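Local atomic coordinates of DUF3256 domain-containing protein (PDB entry 2P3P), a protein that is of unknown function, belongs to the DUF3256 family, is probably attached to a membrane, and can bind a magnesium ion. Residues A[164-169]-A[193-198]; A[154-159]-A[169-174]; A[26-31]-A[53-58]; A[76-81]-A[94-99]. One frame throughout, in Å; residues are numbered along the deposited sequence.

Interaction 1: A[164-169]-A[193-198]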
loop_
_atom_site.group_PDB
_atom_site.type_symbol
_atom_site.label_atom_id
_atom_site.label_comp_id
_atom_site.label_asym_id
_atom_site.label_seq_id
_atom_site.Cartn_x
_atom_site.Cartn_y
_atom_site.Cartn_z
ATOM N N ASP A 164 -5.384 -2.246 12.617
ATOM C CA ASP A 164 -4.954 -0.938 12.118
ATOM C C ASP A 164 -3.405 -0.851 12.243
ATOM O O ASP A 164 -2.823 -0.077 13.010
ATOM C CB ASP A 164 -5.717 0.225 12.811
ATOM C CG ASP A 164 -7.250 0.148 12.645
ATOM O OD1 ASP A 164 -7.740 -0.544 11.719
ATOM O OD2 ASP A 164 -7.983 0.831 13.429
ATOM N N THR A 165 -2.759 -1.686 11.445
ATOM C CA THR A 165 -1.319 -1.795 11.420
ATOM C C THR A 165 -0.880 -2.004 9.975
ATOM O O THR A 165 -1.659 -2.493 9.141
ATOM C CB THR A 165 -0.818 -2.966 12.312
ATOM O OG1 THR A 165 -1.260 -4.241 11.799
ATOM C CG2 THR A 165 -1.305 -2.816 13.763
ATOM N N LEU A 166 0.377 -1.677 9.704
ATOM C CA LEU A 166 1.000 -1.887 8.385
ATOM C C LEU A 166 2.440 -2.261 8.599
ATOM O O LEU A 166 3.010 -1.944 9.660
ATOM C CB LEU A 166 0.887 -0.659 7.477
ATOM C CG LEU A 166 1.692 0.628 7.705
ATOM C CD1 LEU A 166 3.174 0.482 7.401
ATOM C CD2 LEU A 166 1.099 1.768 6.810
ATOM N N SER A 167 3.003 -2.946 7.597
ATOM C CA SER A 167 4.381 -3.348 7.561
ATOM C C SER A 167 4.989 -2.804 6.271
ATOM O O SER A 167 4.315 -2.693 5.242
ATOM C CB SER A 167 4.441 -4.880 7.616
ATOM O OG SER A 167 5.737 -5.381 7.697
ATOM N N ILE A 168 6.234 -2.367 6.333
ATOM C CA ILE A 168 6.915 -1.821 5.154
ATOM C C ILE A 168 8.285 -2.457 5.045
ATOM O O ILE A 168 9.031 -2.508 6.031
ATOM C CB ILE A 168 6.953 -0.258 5.186
ATOM C CG1 ILE A 168 7.527 0.342 3.874
ATOM C CG2 ILE A 168 7.655 0.259 6.508
ATOM C CD1 ILE A 168 7.438 1.885 3.843
ATOM N N ARG A 169 8.622 -2.915 3.842
ATOM C CA ARG A 169 9.849 -3.631 3.569
ATOM C C ARG A 169 10.593 -2.842 2.497
ATOM O O ARG A 169 9.966 -2.353 1.543
ATOM C CB ARG A 169 9.587 -5.067 3.095
ATOM C CG ARG A 169 8.831 -5.191 1.804
ATOM C CD ARG A 169 8.476 -6.633 1.409
ATOM N NE ARG A 169 7.652 -7.309 2.420
ATOM C CZ ARG A 169 7.689 -8.624 2.661
ATOM N NH1 ARG A 169 8.473 -9.425 1.961
ATOM N NH2 ARG A 169 6.920 -9.149 3.590
ATOM N N LEU A 193 9.551 -3.186 8.690
ATOM C CA LEU A 193 9.239 -2.326 9.853
ATOM C C LEU A 193 7.732 -2.247 10.045
ATOM O O LEU A 193 7.018 -2.059 9.087
ATOM C CB LEU A 193 9.762 -0.892 9.644
ATOM C CG LEU A 193 11.239 -0.800 9.199
ATOM C CD1 LEU A 193 11.608 0.634 8.807
ATOM C CD2 LEU A 193 12.181 -1.357 10.237
ATOM N N VAL A 194 7.270 -2.323 11.283
ATOM C CA VAL A 194 5.849 -2.286 11.591
ATOM C C VAL A 194 5.429 -0.961 12.257
ATOM O O VAL A 194 6.123 -0.457 13.150
ATOM C CB VAL A 194 5.467 -3.468 12.513
ATOM C CG1 VAL A 194 3.971 -3.419 12.929
ATOM C CG2 VAL A 194 5.793 -4.797 11.830
ATOM N N TYR A 195 4.246 -0.485 11.837
ATOM C CA TYR A 195 3.603 0.739 12.297
ATOM C C TYR A 195 2.154 0.417 12.707
ATOM O O TYR A 195 1.481 -0.447 12.137
ATOM C CB TYR A 195 3.611 1.761 11.147
ATOM C CG TYR A 195 4.961 2.395 10.804
ATOM C CD1 TYR A 195 5.224 3.702 11.174
ATOM C CD2 TYR A 195 5.934 1.716 10.033
ATOM C CE1 TYR A 195 6.433 4.292 10.896
ATOM C CE2 TYR A 195 7.150 2.298 9.726
ATOM C CZ TYR A 195 7.408 3.594 10.133
ATOM O OH TYR A 195 8.615 4.214 9.859
ATOM N N ARG A 196 1.681 1.151 13.687
ATOM C CA ARG A 196 0.353 0.970 14.223
ATOM C C ARG A 196 -0.349 2.326 14.144
ATOM O O ARG A 196 0.227 3.375 14.436
ATOM C CB ARG A 196 0.433 0.475 15.676
ATOM C CG ARG A 196 -0.893 0.026 16.214
ATOM C CD ARG A 196 -0.753 -0.667 17.579
ATOM N NE ARG A 196 -2.067 -0.706 18.194
ATOM C CZ ARG A 196 -2.321 -0.704 19.507
ATOM N NH1 ARG A 196 -1.337 -0.675 20.409
ATOM N NH2 ARG A 196 -3.589 -0.741 19.931
ATOM N N TRP A 197 -1.602 2.294 13.736
ATOM C CA TRP A 197 -2.451 3.481 13.696
ATOM C C TRP A 197 -2.900 3.817 15.111
ATOM O O TRP A 197 -3.564 3.015 15.788
ATOM C CB TRP A 197 -3.645 3.190 12.826
ATOM C CG TRP A 197 -4.571 4.331 12.566
ATOM C CD1 TRP A 197 -5.788 4.515 13.108
ATOM C CD2 TRP A 197 -4.384 5.409 11.629
ATOM N NE1 TRP A 197 -6.373 5.623 12.581
ATOM C CE2 TRP A 197 -5.544 6.181 11.657
ATOM C CE3 TRP A 197 -3.374 5.747 10.741
ATOM C CZ2 TRP A 197 -5.705 7.335 10.864
ATOM C CZ3 TRP A 197 -3.526 6.899 9.963
ATOM C CH2 TRP A 197 -4.675 7.666 10.036
ATOM N N GLN A 198 -2.512 4.996 15.560
ATOM C CA GLN A 198 -2.741 5.393 16.920
ATOM C C GLN A 198 -3.076 6.866 16.850
ATOM O O GLN A 198 -2.251 7.675 16.414
ATOM C CB GLN A 198 -1.486 5.141 17.772
ATOM C CG GLN A 198 -1.163 3.653 17.993
ATOM C CD GLN A 198 0.224 3.376 18.598
ATOM O OE1 GLN A 198 1.010 4.290 18.854
ATOM N NE2 GLN A 198 0.517 2.101 18.845
#
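D164 O takes the N-H of W197 at 2.8 Å, and the bond is almost straight at 174°. The CA of R196 also comes up to this oxygen, as a CA-H...O contact at 3.6 Å. From here the two antiparallel strands run as a ladder. L166 pairs with Y195, and I168 with L193, each by two backbone hydrogen bonds. S167-V194, a non-hydrogen-bonded pair, lies between them, and T165-R196, another, comes before L166-Y195.

L166, I168, L193 and Y195 share one face. L166 and Y195 lie side by side and point the same way, with L166 CD1 4.0 Å from Y195 CB. I168 CG2 is 3.8 Å from Y195 CE2 and 3.9 Å from L193 CB. With I168 CG1 anti to the backbone N (chi1 -174°), CG2 is the branch left facing the other strand. W123 meets the Y195 ring edge-to-face.

On the other face T165 CG2 touches R196 CG at 3.8 Å. At the end of the ladder the CB atoms of D164 and W197 meet, and W197 NE1 bonds to P84 O. The chemistry is two-sided: carbon contacts bury one face, while the other carries hydroxyls and a charged chain and is more open to solvent.

Interaction 2: A[154-159]-A[169-174]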
loop_
_atom_site.group_PDB
_atom_site.type_symbol
_atom_site.label_atom_id
_atom_site.label_comp_id
_atom_site.label_asym_id
_atom_site.label_seq_id
_atom_site.Cartn_x
_atom_site.Cartn_y
_atom_site.Cartn_z
ATOM N N TYR A 154 13.334 2.093 -2.899
ATOM C CA TYR A 154 12.049 1.411 -3.092
ATOM C C TYR A 154 11.623 0.718 -1.816
ATOM O O TYR A 154 12.436 0.109 -1.110
ATOM C CB TYR A 154 12.113 0.415 -4.254
ATOM C CG TYR A 154 12.624 0.988 -5.554
ATOM C CD1 TYR A 154 11.847 1.857 -6.285
ATOM C CD2 TYR A 154 13.878 0.644 -6.061
ATOM C CE1 TYR A 154 12.281 2.392 -7.484
ATOM C CE2 TYR A 154 14.332 1.195 -7.273
ATOM C CZ TYR A 154 13.520 2.053 -7.978
ATOM O OH TYR A 154 13.908 2.621 -9.196
HETATM N N MSE A 155 10.346 0.855 -1.496
HETATM C CA MSE A 155 9.760 0.193 -0.341
HETATM C C MSE A 155 8.334 -0.254 -0.661
HETATM O O MSE A 155 7.542 0.464 -1.293
HETATM C CB MSE A 155 9.762 1.096 0.918
HETATM C CG MSE A 155 11.152 1.549 1.367
HETATM SE SE MSE A 155 11.025 3.024 2.623
HETATM C CE MSE A 155 12.921 3.666 2.570
ATOM N N GLN A 156 8.023 -1.474 -0.244
ATOM C CA GLN A 156 6.702 -2.054 -0.431
ATOM C C GLN A 156 5.947 -2.086 0.904
ATOM O O GLN A 156 6.434 -2.612 1.920
ATOM C CB GLN A 156 6.826 -3.495 -0.970
ATOM C CG GLN A 156 5.459 -4.148 -1.213
ATOM C CD GLN A 156 5.565 -5.470 -1.940
ATOM O OE1 GLN A 156 6.665 -6.059 -2.048
ATOM N NE2 GLN A 156 4.438 -5.978 -2.360
ATOM N N VAL A 157 4.757 -1.508 0.893
ATOM C CA VAL A 157 3.896 -1.498 2.038
ATOM C C VAL A 157 2.769 -2.539 1.953
ATOM O O VAL A 157 2.179 -2.728 0.901
ATOM C CB VAL A 157 3.265 -0.121 2.131
ATOM C CG1 VAL A 157 2.226 -0.066 3.237
ATOM C CG2 VAL A 157 4.390 0.969 2.329
ATOM N N SER A 158 2.488 -3.164 3.093
ATOM C CA SER A 158 1.298 -4.029 3.276
ATOM C C SER A 158 0.472 -3.551 4.480
ATOM O O SER A 158 0.884 -3.701 5.620
ATOM C CB SER A 158 1.714 -5.463 3.539
ATOM O OG SER A 158 0.576 -6.317 3.479
ATOM N N LEU A 159 -0.674 -2.973 4.213
ATOM C CA LEU A 159 -1.634 -2.654 5.297
ATOM C C LEU A 159 -2.354 -3.941 5.701
ATOM O O LEU A 159 -2.799 -4.746 4.845
ATOM C CB LEU A 159 -2.608 -1.589 4.760
ATOM C CG LEU A 159 -3.683 -1.090 5.687
ATOM C CD1 LEU A 159 -3.085 -0.448 6.931
ATOM C CD2 LEU A 159 -4.540 -0.095 4.871
ATOM N N ARG A 169 8.622 -2.915 3.842
ATOM C CA ARG A 169 9.849 -3.631 3.569
ATOM C C ARG A 169 10.593 -2.842 2.497
ATOM O O ARG A 169 9.966 -2.353 1.543
ATOM C CB ARG A 169 9.587 -5.067 3.095
ATOM C CG ARG A 169 8.831 -5.191 1.804
ATOM C CD ARG A 169 8.476 -6.633 1.409
ATOM N NE ARG A 169 7.652 -7.309 2.420
ATOM C CZ ARG A 169 7.689 -8.624 2.661
ATOM N NH1 ARG A 169 8.473 -9.425 1.961
ATOM N NH2 ARG A 169 6.920 -9.149 3.590
ATOM N N GLN A 170 11.894 -2.646 2.700
ATOM C CA GLN A 170 12.728 -2.128 1.633
ATOM C C GLN A 170 12.867 -3.181 0.548
ATOM O O GLN A 170 13.007 -4.379 0.809
ATOM C CB GLN A 170 14.084 -1.547 2.126
ATOM C CG GLN A 170 15.051 -2.520 2.856
ATOM C CD GLN A 170 15.832 -3.402 1.902
ATOM O OE1 GLN A 170 15.924 -3.102 0.717
ATOM N NE2 GLN A 170 16.304 -4.533 2.391
ATOM N N THR A 171 12.788 -2.732 -0.692
ATOM C CA THR A 171 12.956 -3.633 -1.818
ATOM C C THR A 171 14.193 -3.242 -2.622
ATOM O O THR A 171 14.297 -3.617 -3.790
ATOM C CB THR A 171 11.704 -3.701 -2.704
ATOM O OG1 THR A 171 11.333 -2.388 -3.116
ATOM C CG2 THR A 171 10.489 -4.309 -1.972
ATOM N N VAL A 172 15.130 -2.521 -1.994
ATOM C CA VAL A 172 16.431 -2.205 -2.593
ATOM C C VAL A 172 17.316 -3.471 -2.758
ATOM O O VAL A 172 17.999 -3.659 -3.773
ATOM C CB VAL A 172 17.193 -1.110 -1.734
ATOM C CG1 VAL A 172 18.595 -0.874 -2.261
ATOM C CG2 VAL A 172 16.413 0.200 -1.680
ATOM N N THR A 173 17.366 -4.304 -1.730
ATOM C CA THR A 173 18.244 -5.449 -1.770
ATOM C C THR A 173 18.061 -6.289 -3.027
ATOM O O THR A 173 19.040 -6.664 -3.662
ATOM C CB THR A 173 18.122 -6.343 -0.540
ATOM O OG1 THR A 173 18.417 -5.588 0.636
ATOM C CG2 THR A 173 19.101 -7.549 -0.668
ATOM N N GLU A 174 16.826 -6.531 -3.442
ATOM C CA GLU A 174 16.606 -7.308 -4.686
ATOM C C GLU A 174 17.108 -6.617 -5.962
ATOM O O GLU A 174 17.417 -7.293 -6.938
ATOM C CB GLU A 174 15.153 -7.726 -4.822
ATOM C CG GLU A 174 14.174 -6.603 -4.956
ATOM C CD GLU A 174 12.781 -7.069 -4.651
ATOM O OE1 GLU A 174 12.432 -7.151 -3.444
ATOM O OE2 GLU A 174 12.052 -7.407 -5.621
HETATM O O HOH W 1 5.649 -5.139 2.824
#
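R169 lays its CG over the CB of Q156, 3.8 Å away. The two side chains run side by side and point the same way. Q156 is extended, with CG anti to its own N (chi1 -179°). R169 CD comes to 3.9 Å from Q156 OE1, and the amide and guanidinium planes are 65° apart. This is contact along the chains and not a bond between the polar ends.

The backbones of these two residues form an antiparallel hydrogen-bonded pair. Q156 N reaches R169 O at 2.8 Å, and R169 N returns the bond to Q156 O. A water also donates to Q156 O and accepts from R169 NE at 3.0 Å, so it ties the guanidinium to the neighbouring strand. M155 and Q170 are the next pair, non-hydrogen-bonded.

Beyond them the ladder ends at T171. Its N-H points straight at Y154 O, but it lies 47° out of the carbonyl plane. T171 OG1 sits 3.1 Å from Y154 CB and is hydrogen-bonded to A103 O. T171 CG2 turns to Q156 CB, at 3.9 Å.

Q170 bends at chi2, back over the chain that follows. Its OE1 takes T173 N in the carbonyl plane, on a lone pair, and its NE2 bonds to T173 OG1 and S189 O. The side chain of V172 lies about 6 Å from that of S149, a magnesium-binding residue, though no ion is bound here. The chemistry implies a strand end fixed by side-chain amide and hydroxyl bonds as well as by the sheet, with the charged R169 kept on the exposed side.

Interaction 3: A[26-31]-A[53-58]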
loop_
_atom_site.group_PDB
_atom_site.type_symbol
_atom_site.label_atom_id
_atom_site.label_comp_id
_atom_site.label_asym_id
_atom_site.label_seq_id
_atom_site.Cartn_x
_atom_site.Cartn_y
_atom_site.Cartn_z
ATOM N N ILE A 26 -9.888 2.589 -12.998
ATOM C CA ILE A 26 -9.489 1.225 -13.290
ATOM C C ILE A 26 -10.584 0.480 -14.027
ATOM O O ILE A 26 -10.312 -0.343 -14.920
ATOM C CB ILE A 26 -9.124 0.492 -11.952
ATOM C CG1 ILE A 26 -7.971 1.227 -11.283
ATOM C CG2 ILE A 26 -8.807 -0.994 -12.182
ATOM C CD1 ILE A 26 -6.914 1.603 -12.202
ATOM N N VAL A 27 -11.812 0.752 -13.606
ATOM C CA VAL A 27 -13.027 0.290 -14.269
ATOM C C VAL A 27 -13.936 1.495 -14.372
ATOM O O VAL A 27 -13.741 2.499 -13.656
ATOM C CB VAL A 27 -13.778 -0.861 -13.492
ATOM C CG1 VAL A 27 -12.976 -2.182 -13.463
ATOM C CG2 VAL A 27 -14.194 -0.436 -12.062
ATOM N N THR A 28 -14.952 1.419 -15.213
ATOM C CA THR A 28 -15.911 2.536 -15.312
ATOM C C THR A 28 -16.817 2.542 -14.101
ATOM O O THR A 28 -16.893 1.549 -13.372
ATOM C CB THR A 28 -16.788 2.448 -16.587
ATOM O OG1 THR A 28 -17.513 1.221 -16.555
ATOM C CG2 THR A 28 -15.947 2.512 -17.858
HETATM N N MSE A 29 -17.563 3.634 -13.914
HETATM C CA MSE A 29 -18.495 3.734 -12.780
HETATM C C MSE A 29 -19.546 2.618 -12.888
HETATM O O MSE A 29 -19.879 1.937 -11.912
HETATM C CB MSE A 29 -19.170 5.111 -12.773
HETATM C CG MSE A 29 -20.258 5.277 -11.735
HETATM SE SE MSE A 29 -19.484 5.183 -9.934
HETATM C CE MSE A 29 -19.205 7.059 -9.596
ATOM N N GLU A 30 -20.034 2.436 -14.099
ATOM C CA GLU A 30 -21.032 1.425 -14.394
ATOM C C GLU A 30 -20.521 -0.010 -14.199
ATOM O O GLU A 30 -21.223 -0.816 -13.628
ATOM C CB GLU A 30 -21.597 1.648 -15.808
ATOM C CG GLU A 30 -22.187 3.044 -15.994
ATOM C CD GLU A 30 -21.274 4.000 -16.772
ATOM O OE1 GLU A 30 -20.039 4.060 -16.483
ATOM O OE2 GLU A 30 -21.820 4.682 -17.671
ATOM N N GLU A 31 -19.313 -0.326 -14.661
ATOM C CA GLU A 31 -18.693 -1.604 -14.343
ATOM C C GLU A 31 -18.584 -1.829 -12.816
ATOM O O GLU A 31 -18.879 -2.907 -12.303
ATOM C CB GLU A 31 -17.298 -1.705 -14.996
ATOM C CG GLU A 31 -17.362 -1.899 -16.518
ATOM C CD GLU A 31 -16.017 -1.785 -17.167
ATOM O OE1 GLU A 31 -15.127 -1.125 -16.599
ATOM O OE2 GLU A 31 -15.831 -2.389 -18.224
ATOM N N SER A 53 -12.009 -4.850 -18.328
ATOM C CA SER A 53 -12.615 -3.525 -18.372
ATOM C C SER A 53 -12.683 -2.960 -19.798
ATOM O O SER A 53 -11.750 -3.096 -20.595
ATOM C CB SER A 53 -11.929 -2.551 -17.424
ATOM O OG SER A 53 -12.457 -1.231 -17.602
ATOM N N SER A 54 -13.808 -2.320 -20.104
ATOM C CA SER A 54 -13.964 -1.595 -21.360
ATOM C C SER A 54 -12.871 -0.556 -21.509
ATOM O O SER A 54 -12.636 -0.059 -22.604
ATOM C CB SER A 54 -15.316 -0.895 -21.414
ATOM O OG SER A 54 -15.425 0.091 -20.395
ATOM N N LEU A 55 -12.226 -0.205 -20.398
ATOM C CA LEU A 55 -11.180 0.814 -20.410
ATOM C C LEU A 55 -9.841 0.238 -20.895
ATOM O O LEU A 55 -8.915 0.973 -21.231
ATOM C CB LEU A 55 -11.035 1.436 -19.007
ATOM C CG LEU A 55 -12.239 2.304 -18.602
ATOM C CD1 LEU A 55 -12.196 2.732 -17.164
ATOM C CD2 LEU A 55 -12.318 3.563 -19.495
ATOM N N GLY A 56 -9.773 -1.090 -20.942
ATOM C CA GLY A 56 -8.574 -1.821 -21.272
ATOM C C GLY A 56 -8.209 -2.561 -19.998
ATOM O O GLY A 56 -8.419 -2.077 -18.881
ATOM N N GLY A 57 -7.686 -3.757 -20.143
ATOM C CA GLY A 57 -7.052 -4.379 -19.007
ATOM C C GLY A 57 -7.952 -5.144 -18.076
ATOM O O GLY A 57 -9.120 -4.795 -17.811
ATOM N N THR A 58 -7.356 -6.187 -17.534
ATOM C CA THR A 58 -8.043 -7.092 -16.682
ATOM C C THR A 58 -7.870 -6.600 -15.261
ATOM O O THR A 58 -6.777 -6.195 -14.873
ATOM C CB THR A 58 -7.420 -8.453 -16.772
ATOM O OG1 THR A 58 -6.037 -8.362 -16.386
ATOM C CG2 THR A 58 -7.524 -8.988 -18.173
HETATM O O HOH W 2 -8.338 -0.894 -16.694
HETATM O O HOH W 3 -18.397 0.500 -18.895
#
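E31 reaches from the first turn of its helix to the 53-58 loop. Its CB points toward the loop, and the chain beyond CG is extended (chi2 171°), which carries the carboxylate to S53 and S54. CD lies 3.6 Å from S53 OG. OE1 accepts from S53 OG at 2.9 Å on its syn lone pair. OE1 also takes T28 N, on the anti side and 27° out of the carboxylate plane. OE2 uses its syn lone pair for S54 N, at 2.8 Å and nearly straight (176°). S54 OG is a weaker neighbour of OE2.

Three sound bonds thus hold the carboxylate and fix its rotation. They would be expected to favour its charged form.

T28 is the N-cap of the helix. Its OG1 accepts from E31 N at 3.0 Å, and with the T28 N bond to E31 this makes a capping box. One glutamate therefore serves both the helix start and the loop. The methyl of T28, CG2, rests on L55 CG at 3.8 Å, where the two side chains cross. L55 CD1 packs on the backbone between V27 and T28, 3.5 Å from V27 C. A water donates to I26 O and probably to G56 O, bridging the two backbones.

S53 to G56 form a type I turn in the loop between strands 47-52 and 58-64. V27 packs on L51, V59 and F61 of these strands, and E31 also touches L51. The start of helix 29-39 is thereby tied to the first hairpin of the seven-stranded sheet.

Interaction 4: A[76-81]-A[94-99]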
loop_
_atom_site.group_PDB
_atom_site.type_symbol
_atom_site.label_atom_id
_atom_site.label_comp_id
_atom_site.label_asym_id
_atom_site.label_seq_id
_atom_site.Cartn_x
_atom_site.Cartn_y
_atom_site.Cartn_z
ATOM N N GLY A 76 -0.801 -1.527 -10.886
ATOM C CA GLY A 76 -0.430 -2.509 -9.888
ATOM C C GLY A 76 -1.582 -2.781 -8.922
ATOM O O GLY A 76 -2.748 -2.815 -9.331
ATOM N N GLU A 77 -1.229 -3.041 -7.673
ATOM C CA GLU A 77 -2.201 -3.349 -6.613
ATOM C C GLU A 77 -2.735 -2.083 -5.957
ATOM O O GLU A 77 -1.966 -1.203 -5.600
ATOM C CB GLU A 77 -1.538 -4.181 -5.524
ATOM C CG GLU A 77 -2.469 -4.481 -4.393
ATOM C CD GLU A 77 -1.837 -5.351 -3.354
ATOM O OE1 GLU A 77 -1.039 -4.787 -2.555
ATOM O OE2 GLU A 77 -2.137 -6.555 -3.341
ATOM N N VAL A 78 -4.049 -2.040 -5.742
ATOM C CA VAL A 78 -4.709 -1.020 -4.928
ATOM C C VAL A 78 -5.404 -1.712 -3.776
ATOM O O VAL A 78 -6.259 -2.594 -3.989
ATOM C CB VAL A 78 -5.758 -0.242 -5.781
ATOM C CG1 VAL A 78 -6.655 0.739 -4.888
ATOM C CG2 VAL A 78 -5.133 0.428 -6.948
ATOM N N PHE A 79 -5.033 -1.308 -2.554
ATOM C CA PHE A 79 -5.580 -1.899 -1.351
ATOM C C PHE A 79 -6.146 -0.741 -0.539
ATOM O O PHE A 79 -5.466 0.239 -0.327
ATOM C CB PHE A 79 -4.508 -2.638 -0.583
ATOM C CG PHE A 79 -5.010 -3.292 0.647
ATOM C CD1 PHE A 79 -5.636 -4.542 0.567
ATOM C CD2 PHE A 79 -4.883 -2.675 1.881
ATOM C CE1 PHE A 79 -6.122 -5.189 1.735
ATOM C CE2 PHE A 79 -5.364 -3.316 3.045
ATOM C CZ PHE A 79 -5.996 -4.552 2.963
HETATM N N MSE A 80 -7.401 -0.833 -0.153
HETATM C CA MSE A 80 -8.012 0.278 0.557
HETATM C C MSE A 80 -8.826 -0.196 1.727
HETATM O O MSE A 80 -9.415 -1.313 1.720
HETATM C CB MSE A 80 -8.906 1.118 -0.369
HETATM C CG MSE A 80 -10.124 0.416 -0.812
HETATM SE SE MSE A 80 -11.296 1.578 -1.908
HETATM C CE MSE A 80 -10.164 1.655 -3.449
ATOM N N ARG A 81 -8.852 0.660 2.740
ATOM C CA ARG A 81 -9.508 0.368 4.025
ATOM C C ARG A 81 -9.934 1.679 4.647
ATOM O O ARG A 81 -9.318 2.683 4.359
ATOM C CB ARG A 81 -8.550 -0.301 5.001
ATOM C CG ARG A 81 -8.200 -1.711 4.657
ATOM C CD ARG A 81 -7.701 -2.483 5.859
ATOM N NE ARG A 81 -8.770 -2.684 6.830
ATOM C CZ ARG A 81 -8.557 -2.872 8.117
ATOM N NH1 ARG A 81 -7.332 -2.819 8.600
ATOM N NH2 ARG A 81 -9.586 -3.064 8.925
ATOM N N VAL A 94 -5.436 4.292 1.167
ATOM C CA VAL A 94 -5.346 3.518 -0.055
ATOM C C VAL A 94 -3.868 3.338 -0.272
ATOM O O VAL A 94 -3.109 4.303 -0.211
ATOM C CB VAL A 94 -6.015 4.196 -1.296
ATOM C CG1 VAL A 94 -6.010 3.248 -2.513
ATOM C CG2 VAL A 94 -7.436 4.600 -1.000
ATOM N N VAL A 95 -3.458 2.093 -0.474
ATOM C CA VAL A 95 -2.059 1.777 -0.688
ATOM C C VAL A 95 -1.977 1.197 -2.093
ATOM O O VAL A 95 -2.617 0.179 -2.405
ATOM C CB VAL A 95 -1.492 0.752 0.362
ATOM C CG1 VAL A 95 -0.002 0.498 0.117
ATOM C CG2 VAL A 95 -1.717 1.207 1.775
ATOM N N THR A 96 -1.194 1.851 -2.932
ATOM C CA THR A 96 -1.108 1.476 -4.345
ATOM C C THR A 96 0.331 1.097 -4.616
ATOM O O THR A 96 1.252 1.920 -4.394
ATOM C CB THR A 96 -1.549 2.598 -5.289
ATOM O OG1 THR A 96 -2.871 3.045 -4.971
ATOM C CG2 THR A 96 -1.513 2.099 -6.762
ATOM N N THR A 97 0.532 -0.129 -5.092
ATOM C CA THR A 97 1.839 -0.727 -5.188
ATOM C C THR A 97 2.105 -1.248 -6.588
ATOM O O THR A 97 1.436 -2.200 -7.064
ATOM C CB THR A 97 2.012 -1.921 -4.183
ATOM O OG1 THR A 97 1.702 -1.528 -2.847
ATOM C CG2 THR A 97 3.435 -2.448 -4.254
ATOM N N VAL A 98 3.081 -0.644 -7.265
ATOM C CA VAL A 98 3.549 -1.222 -8.547
ATOM C C VAL A 98 4.373 -2.475 -8.179
ATOM O O VAL A 98 5.088 -2.481 -7.175
ATOM C CB VAL A 98 4.352 -0.204 -9.382
ATOM C CG1 VAL A 98 3.538 1.036 -9.607
ATOM C CG2 VAL A 98 5.630 0.146 -8.681
ATOM N N LEU A 99 4.228 -3.562 -8.945
ATOM C CA LEU A 99 4.843 -4.843 -8.524
ATOM C C LEU A 99 6.092 -5.156 -9.364
ATOM O O LEU A 99 6.932 -5.982 -8.955
ATOM C CB LEU A 99 3.826 -5.992 -8.562
ATOM C CG LEU A 99 2.534 -5.891 -7.728
ATOM C CD1 LEU A 99 1.545 -6.987 -8.202
ATOM C CD2 LEU A 99 2.764 -5.989 -6.212
HETATM O O HOH W 4 -0.744 -2.073 -2.087
#
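V78 and V94 meet methyl to methyl, with CG1 of V78 3.5 Å from CG1 of V94. Both CG1 atoms stand anti to the backbone N (chi1 172° in V78), and the side chains cross at an angle. The other methyl of V94, CG2, touches M80 CB at 3.8 Å. V78 CG2 lies beside T96, whose side chain points the same way. These four residues share one face of the sheet. L24 covers V78 and M80 there.

The backbone sets this register. F79 and V95 form a hydrogen-bonded pair, in which V95 N reaches F79 O at 2.7 Å. E77 and T97 form the next, where T97 N bonds to E77 O at 2.8 Å. G76, with no side chain, lets its CA close on T97 O at 3.4 Å, as a CA-H...O contact.

On the face of E77, F79, V95 and T97, a water bridges three groups. It donates to E77 OE1 and to V95 O. It accepts from T97 OG1, at 2.6 Å. The second shell holds these polar ends in place. E77 OE2 makes a salt bridge with R69, and T97 OG1 is hydrogen-bonded to S105 OG. F79 and V95 pack on L159 and V157 of the other sheet.

The arrangement is a beta hairpin of strands 77-84 and 90-98. It lies in the middle of an antiparallel meander, where each strand pairs with the next in sequence.

Overall arrangement
Interactions 1 and 2 belong to the same four-stranded sheet. They share R169 and use opposite edges of strand 165-170, and S167 O probably bonds to S158 N at 2.9 Å between them. Interaction 4 lies in the seven-stranded sheet, about 13 Å from interaction 2 between centres. The two sheets meet there: V157 CG1 is 3.9 Å from V95 CG1, and L159 O is 3.4 Å from F79 CE2. Interaction 3 sits on the far side of the chain's centre from interactions 1 and 2, but its nearest atoms come within about 5 Å of interaction 4. Interaction 2 alone comes near the magnesium-binding S149, about 6 Å from V172 between side chains; the others lie away from this site.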